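Local coordinates for pleckstrin homology domain-containing family A member 8 (Homo sapiens, PDB 5KDI), which probably transfers simple glycosphingolipids between membranes, holding the lipid inside its all-helical GLTP-fold domain, at residues I14-L17 / G21-T24; K68-T73 / V78-E83; I195-Y200 / G204-E209. The protein carries 2 engineered substitutions. All coordinates share one frame; numbering follows the deposited sequence.

Interaction 1: I14-L17 / G21-T24; sequences IELL and GIPT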
# COMPACT_ATOMS: atom_id res chain seq x y z
N ILE A 14 -10.55 -4.59 -8.17
CA ILE A 14 -10.48 -3.40 -8.97
C ILE A 14 -10.30 -3.78 -10.44
O ILE A 14 -9.29 -4.42 -10.84
CB ILE A 14 -9.32 -2.48 -8.53
CG1 ILE A 14 -9.36 -2.15 -7.04
CG2 ILE A 14 -9.31 -1.24 -9.39
CD1 ILE A 14 -8.23 -1.27 -6.59
N GLU A 15 -11.28 -3.40 -11.24
CA GLU A 15 -11.15 -3.67 -12.66
C GLU A 15 -10.68 -2.42 -13.36
O GLU A 15 -11.12 -1.32 -13.06
CB GLU A 15 -12.44 -4.26 -13.26
CG GLU A 15 -12.69 -5.77 -12.90
CD GLU A 15 -11.65 -6.79 -13.43
OE1 GLU A 15 -11.19 -6.71 -14.62
OE2 GLU A 15 -11.30 -7.72 -12.65
N LEU A 16 -9.75 -2.63 -14.29
CA LEU A 16 -9.17 -1.58 -15.01
C LEU A 16 -10.10 -1.03 -16.09
O LEU A 16 -10.89 -1.75 -16.70
CB LEU A 16 -7.83 -1.99 -15.64
CG LEU A 16 -6.76 -2.48 -14.65
CD1 LEU A 16 -5.49 -2.86 -15.45
CD2 LEU A 16 -6.47 -1.43 -13.58
N LEU A 17 -9.95 0.27 -16.31
CA LEU A 17 -10.70 1.00 -17.36
C LEU A 17 -9.89 1.00 -18.68
O LEU A 17 -8.85 0.33 -18.78
CB LEU A 17 -11.10 2.41 -16.82
CG LEU A 17 -11.93 2.41 -15.52
CD1 LEU A 17 -12.15 3.82 -15.04
CD2 LEU A 17 -13.31 1.71 -15.70
N GLY A 21 -6.46 1.97 -17.26
CA GLY A 21 -6.74 2.99 -16.27
C GLY A 21 -7.11 2.43 -14.91
O GLY A 21 -8.01 1.61 -14.82
N ILE A 22 -6.44 2.91 -13.85
CA ILE A 22 -6.70 2.42 -12.49
C ILE A 22 -7.70 3.39 -11.88
O ILE A 22 -7.40 4.56 -11.64
CB ILE A 22 -5.40 2.39 -11.63
CG1 ILE A 22 -4.31 1.50 -12.34
CG2 ILE A 22 -5.73 2.03 -10.18
CD1 ILE A 22 -2.87 1.65 -11.80
N PRO A 23 -8.92 2.88 -11.58
CA PRO A 23 -9.96 3.75 -11.00
C PRO A 23 -9.47 4.40 -9.69
O PRO A 23 -9.03 3.69 -8.75
CB PRO A 23 -11.12 2.78 -10.74
CG PRO A 23 -10.89 1.66 -11.66
CD PRO A 23 -9.41 1.50 -11.77
N THR A 24 -9.68 5.71 -9.57
CA THR A 24 -9.11 6.45 -8.44
C THR A 24 -9.70 6.06 -7.08
O THR A 24 -8.94 5.76 -6.18
CB THR A 24 -9.35 7.95 -8.66
OG1 THR A 24 -8.77 8.30 -9.94
CG2 THR A 24 -8.75 8.82 -7.52

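Interaction 2: K68-T73 / V78-E83; sequences KAKFTT and VLHEVE. Engineered in segment 68-73: A69 (natural residue Glu), K70 (natural residue Glu).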
# COMPACT_ATOMS: atom_id res chain seq x y z
N LYS A 68 -14.33 15.00 -10.68
CA LYS A 68 -14.31 13.55 -10.66
C LYS A 68 -14.43 12.90 -12.06
O LYS A 68 -13.88 11.81 -12.29
CB LYS A 68 -15.39 12.99 -9.71
CG LYS A 68 -15.19 13.31 -8.25
CD LYS A 68 -16.28 12.63 -7.42
CE LYS A 68 -16.62 13.48 -6.31
NZ LYS A 68 -17.88 13.08 -5.62
N ALA A 69 -15.21 13.52 -12.94
CA ALA A 69 -15.40 13.07 -14.31
C ALA A 69 -14.10 13.10 -15.08
O ALA A 69 -13.85 12.24 -15.92
CB ALA A 69 -16.47 13.93 -15.04
N LYS A 70 -13.32 14.13 -14.86
CA LYS A 70 -12.03 14.27 -15.47
C LYS A 70 -11.00 13.32 -14.88
O LYS A 70 -10.11 12.87 -15.60
CB LYS A 70 -11.57 15.72 -15.36
CG LYS A 70 -10.26 15.99 -16.05
CD LYS A 70 -9.92 17.47 -15.93
CE LYS A 70 -8.84 17.89 -16.93
NZ LYS A 70 -9.04 17.35 -18.32
N PHE A 71 -11.12 13.01 -13.60
CA PHE A 71 -10.04 12.34 -12.85
C PHE A 71 -10.44 10.92 -12.42
O PHE A 71 -10.14 10.47 -11.31
CB PHE A 71 -9.66 13.23 -11.64
CG PHE A 71 -9.04 14.55 -12.03
CD1 PHE A 71 -8.09 14.62 -13.05
CD2 PHE A 71 -9.36 15.68 -11.33
CE1 PHE A 71 -7.53 15.81 -13.34
CE2 PHE A 71 -8.79 16.88 -11.62
CZ PHE A 71 -7.85 16.95 -12.60
N THR A 72 -11.09 10.21 -13.33
CA THR A 72 -11.59 8.89 -13.07
C THR A 72 -10.51 7.83 -12.82
O THR A 72 -10.78 6.81 -12.15
CB THR A 72 -12.47 8.36 -14.22
OG1 THR A 72 -11.72 8.39 -15.43
CG2 THR A 72 -13.77 9.24 -14.37
N THR A 73 -9.29 8.14 -13.24
CA THR A 73 -8.19 7.26 -13.04
C THR A 73 -6.97 7.98 -12.48
O THR A 73 -6.81 9.18 -12.60
CB THR A 73 -7.78 6.53 -14.30
OG1 THR A 73 -7.23 7.48 -15.20
CG2 THR A 73 -8.96 5.79 -14.94
N VAL A 78 -2.33 12.18 -12.80
CA VAL A 78 -0.89 12.40 -12.97
C VAL A 78 -0.63 13.13 -14.29
O VAL A 78 0.14 14.14 -14.32
CB VAL A 78 -0.11 11.09 -12.89
CG1 VAL A 78 1.36 11.32 -13.27
CG2 VAL A 78 -0.21 10.53 -11.47
N LEU A 79 -1.27 12.66 -15.34
CA LEU A 79 -1.03 13.26 -16.67
C LEU A 79 -1.52 14.70 -16.69
O LEU A 79 -0.91 15.58 -17.36
CB LEU A 79 -1.71 12.43 -17.75
CG LEU A 79 -0.99 11.08 -18.01
CD1 LEU A 79 -1.76 10.23 -19.04
CD2 LEU A 79 0.50 11.22 -18.30
N HIS A 80 -2.61 15.01 -15.98
CA HIS A 80 -3.03 16.43 -15.88
C HIS A 80 -2.01 17.27 -15.19
O HIS A 80 -1.75 18.43 -15.61
CB HIS A 80 -4.37 16.56 -15.21
CG HIS A 80 -4.75 17.98 -14.94
ND1 HIS A 80 -5.23 18.81 -15.93
CD2 HIS A 80 -4.66 18.75 -13.77
CE1 HIS A 80 -5.42 20.04 -15.39
NE2 HIS A 80 -5.11 19.98 -14.07
N GLU A 81 -1.44 16.75 -14.09
CA GLU A 81 -0.41 17.50 -13.37
C GLU A 81 0.78 17.79 -14.21
O GLU A 81 1.36 18.85 -14.11
CB GLU A 81 -0.05 16.83 -12.03
CG GLU A 81 -1.16 16.94 -10.97
CD GLU A 81 -0.72 16.53 -9.57
OE1 GLU A 81 0.33 15.88 -9.46
OE2 GLU A 81 -1.46 16.88 -8.62
N VAL A 82 1.18 16.80 -15.00
CA VAL A 82 2.29 16.96 -15.95
C VAL A 82 1.94 18.05 -17.00
O VAL A 82 2.74 18.98 -17.18
CB VAL A 82 2.63 15.60 -16.62
CG1 VAL A 82 3.49 15.79 -17.86
CG2 VAL A 82 3.19 14.61 -15.55
N GLU A 83 0.73 17.98 -17.56
CA GLU A 83 0.30 18.95 -18.61
C GLU A 83 0.30 20.39 -18.06
O GLU A 83 0.70 21.34 -18.74
CB GLU A 83 -1.09 18.61 -19.17
CG GLU A 83 -1.68 19.64 -20.15
CD GLU A 83 -3.04 19.22 -20.68
OE1 GLU A 83 -3.94 18.88 -19.88
OE2 GLU A 83 -3.22 19.24 -21.93

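Interaction 3: I195-Y200 / G204-E209; sequences ILDTLY and GLESDE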
# COMPACT_ATOMS: atom_id res chain seq x y z
N ILE A 195 1.99 -0.90 -13.77
CA ILE A 195 1.39 0.16 -14.58
C ILE A 195 1.91 1.49 -14.10
O ILE A 195 2.30 2.37 -14.90
CB ILE A 195 -0.16 0.05 -14.60
CG1 ILE A 195 -0.59 -1.22 -15.30
CG2 ILE A 195 -0.82 1.33 -15.16
CD1 ILE A 195 -2.05 -1.63 -15.11
N LEU A 196 1.85 1.72 -12.80
CA LEU A 196 2.29 2.99 -12.22
C LEU A 196 3.79 3.24 -12.42
O LEU A 196 4.23 4.36 -12.73
CB LEU A 196 1.85 3.14 -10.75
CG LEU A 196 0.36 3.29 -10.53
CD1 LEU A 196 0.08 3.23 -9.07
CD2 LEU A 196 -0.22 4.56 -11.19
N ASP A 197 4.57 2.18 -12.21
CA ASP A 197 6.01 2.29 -12.41
C ASP A 197 6.33 2.72 -13.83
O ASP A 197 7.15 3.62 -14.04
CB ASP A 197 6.71 0.99 -12.07
CG ASP A 197 6.80 0.68 -10.60
OD1 ASP A 197 6.54 1.55 -9.73
OD2 ASP A 197 7.16 -0.48 -10.27
N THR A 198 5.66 2.12 -14.81
CA THR A 198 5.87 2.48 -16.24
C THR A 198 5.48 3.97 -16.47
O THR A 198 6.21 4.71 -17.11
CB THR A 198 5.11 1.50 -17.13
OG1 THR A 198 5.64 0.21 -16.92
CG2 THR A 198 5.23 1.91 -18.60
N LEU A 199 4.33 4.39 -15.94
CA LEU A 199 3.86 5.74 -16.09
C LEU A 199 4.94 6.70 -15.55
O LEU A 199 5.29 7.69 -16.20
CB LEU A 199 2.55 5.91 -15.36
CG LEU A 199 1.97 7.33 -15.34
CD1 LEU A 199 1.30 7.67 -16.65
CD2 LEU A 199 0.95 7.45 -14.16
N TYR A 200 5.42 6.43 -14.33
CA TYR A 200 6.43 7.30 -13.73
C TYR A 200 7.76 7.30 -14.52
O TYR A 200 8.34 8.35 -14.73
CB TYR A 200 6.59 7.01 -12.27
CG TYR A 200 5.54 7.68 -11.39
CD1 TYR A 200 4.19 7.36 -11.49
CD2 TYR A 200 5.89 8.64 -10.47
CE1 TYR A 200 3.24 7.96 -10.71
CE2 TYR A 200 4.95 9.23 -9.65
CZ TYR A 200 3.61 8.95 -9.81
OH TYR A 200 2.66 9.55 -9.05
N GLY A 204 9.34 10.57 -16.61
CA GLY A 204 10.48 11.19 -15.93
C GLY A 204 10.12 11.66 -14.51
O GLY A 204 10.71 12.65 -14.04
N LEU A 205 9.19 10.93 -13.83
CA LEU A 205 8.63 11.35 -12.54
C LEU A 205 9.21 10.59 -11.34
O LEU A 205 8.78 10.82 -10.21
CB LEU A 205 7.11 11.22 -12.56
CG LEU A 205 6.34 11.99 -13.58
CD1 LEU A 205 4.86 11.58 -13.62
CD2 LEU A 205 6.58 13.47 -13.47
N GLU A 206 10.11 9.62 -11.57
CA GLU A 206 10.80 8.87 -10.52
C GLU A 206 11.90 9.67 -9.89
O GLU A 206 13.02 9.59 -10.30
CB GLU A 206 11.43 7.56 -11.04
CG GLU A 206 10.43 6.52 -11.34
CD GLU A 206 9.73 5.88 -10.10
OE1 GLU A 206 10.06 6.10 -8.91
OE2 GLU A 206 8.80 5.17 -10.39
N SER A 207 11.57 10.40 -8.86
CA SER A 207 12.48 11.30 -8.15
C SER A 207 13.61 10.56 -7.35
O SER A 207 13.40 9.52 -6.72
CB SER A 207 11.72 12.14 -7.12
OG SER A 207 12.63 12.71 -6.19
N ASP A 208 14.80 11.12 -7.37
CA ASP A 208 15.92 10.44 -6.69
C ASP A 208 16.09 10.97 -5.24
O ASP A 208 16.91 10.48 -4.48
CB ASP A 208 17.22 10.48 -7.53
CG ASP A 208 17.63 11.90 -8.02
OD1 ASP A 208 17.58 12.14 -9.26
OD2 ASP A 208 18.03 12.76 -7.18
N GLU A 209 15.28 11.95 -4.86
CA GLU A 209 15.23 12.48 -3.49
C GLU A 209 14.87 11.43 -2.40
O GLU A 209 13.96 10.59 -2.53
CB GLU A 209 14.27 13.71 -3.39
CG GLU A 209 14.58 14.88 -4.34
CD GLU A 209 16.03 15.38 -4.27
OE1 GLU A 209 16.50 15.79 -3.17
OE2 GLU A 209 16.71 15.38 -5.34

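Interaction 1: I14-L17 / G21-T24
In the loop that leads into helix 24-32, the chain doubles back so that residues I14 to L17 lie against G21, I22 and P23. The firm polar link is the backbone bond from L17 N to G21 O, which is 2.8 Å long and almost straight (174° at the hydrogen). The return bond is weaker: G21 N lies 3.3 Å from L17 O, and the bond is bent. L16 CA adds a CH...O contact to the same G21 O at 3.4 Å.

P23 holds the N-cap position of helix 24-32, and its ring supplies most of the apolar contact. The loop thus delivers the chain to the first helix of the all-helical GLTP fold. The ring sits between I14 and L17. On one side I14 CG2 reaches P23 CD at 3.6 Å. This methyl stands opposite the backbone N of I14, and the two side chains overlap while heading opposite ways. On another side L17 CG lies 4.1 Å from P23 CG, a looser contact. The E15 carbonyl also faces the ring, with E15 O 3.3 Å from P23 CG.

L16 and I22 lie flank to flank, both ends heading in one direction. The branch L16 CD2 rests 3.8 Å from I22 CG1. Chi1 of L16 is -58°, which puts CG beside the backbone N. Chi2 extends CD1, and the other branch, CD2, turns to I22.

Helix 172-202 packs against the same residues. L16 touches K191 and I195, I14 touches Q192, and I22 touches L196, all on that helix. I22 N also donates to Q75 OE1 of helix 74-83.

Interaction 2: K68-T73 / V78-E83
F71 and H80 form an offset edge-to-face aromatic pair between the turn 68-73 and helix 74-83. The rim of the F71 ring, at CE1 and CZ, points at one face of the imidazole. The ring centroids are 5.4 Å apart and the planes meet at 61°. F71 CZ lies over that face, 3.8 Å from H80 CD2. F71 CE1 comes nearer the root of the histidine, 3.7 Å from H80 CB, which sits close to the plane of the phenyl ring.

The torsions explain the meeting. H80 CG is anti to its backbone N (chi1 173°), and this sends the imidazole out from the helix toward the turn. F71 has CG beside the backbone N instead. Its bond from CA runs across the contact, yet the far end of the ring comes close to the helix.

K70 is an engineered lysine at a natural glutamate position. Its chain is extended through CE, and chi4 (44°) turns NZ aside. K70 CG lies over a face of F71, 3.8 Å above the plane and toward the rim. Further out, K70 CE reaches 3.9 Å from H80 ND1, the lysine chain running roughly perpendicular to the histidine.

The turn is tied down elsewhere in the GLTP fold. F71 O accepts from T24 OG1, at the start of helix 24-32. T73 is the N-cap of helix 74-83, and its OG1 accepts from K76 N.

No hydrogen bond joins the two segments, so the contact rests on ring and methylene packing. K70 NZ stands 4.7 Å from H80 ND1, too far for direct contact. The E83 carboxylate is also near, though its position is doubtful. The two charges would probably push the histidine's ionisation opposite ways, so no net shift can be read.

Interaction 3: I195-Y200 / G204-E209
Y200 and L205 meet across a Schellman motif that ends helix 172-202. G204, with positive phi, is the C-prime residue. The backbone part of the contact is the bond from L205 N to Y200 O, 2.9 Å long and nearly straight at 172°. G204 N completes the motif by pairing with E201 O.

The apolar part is L205 against the Y200 ring. L205 CB presses on Y200 CD2 at 3.5 Å, and L205 CD1 lies over one face of the Y200 ring. The leucine side chain therefore runs crosswise to the tyrosine. V78 of helix 74-83 touches both residues. Beyond this contact Y200 OH donates to T94 O, and K101 makes a cation-pi contact with the ring.

The charged part brings two acids near each other. D197 OD1 and E206 OE2 are 4.3 Å apart, a repulsion probably eased by two lysines of helix 93-115. D197 OD2 pairs with K105 and E206 OE2 with K101.

The side chain of Y200 lies about 11 Å from the bound glycolipid. E206 bends at chi2 (-71°), and the carboxylate folds back toward the helix until OE2 of E206 sits 3.4 Å from Y200 CB.

In the fold
The three contacts follow one another along the chain, each closing before the next opens. Centres of interactions 1 and 2 are 13 Å apart, of 2 and 3 16 Å, and of 1 and 3 19 Å. T24 joins interaction 1 to 2: its backbone N probably bonds to T72 O. Helix 172-202 joins 1 to 3, with I22 and L16 against I195 and I22 against L196. Helix 74-83 joins 2 to 3, with L79 against L199 and V82 against L205. Two loops from the first half of the chain and the C-terminal tail thus meet around helices 74-83 and 172-202 of the all-helical GLTP fold, which holds the glycolipid.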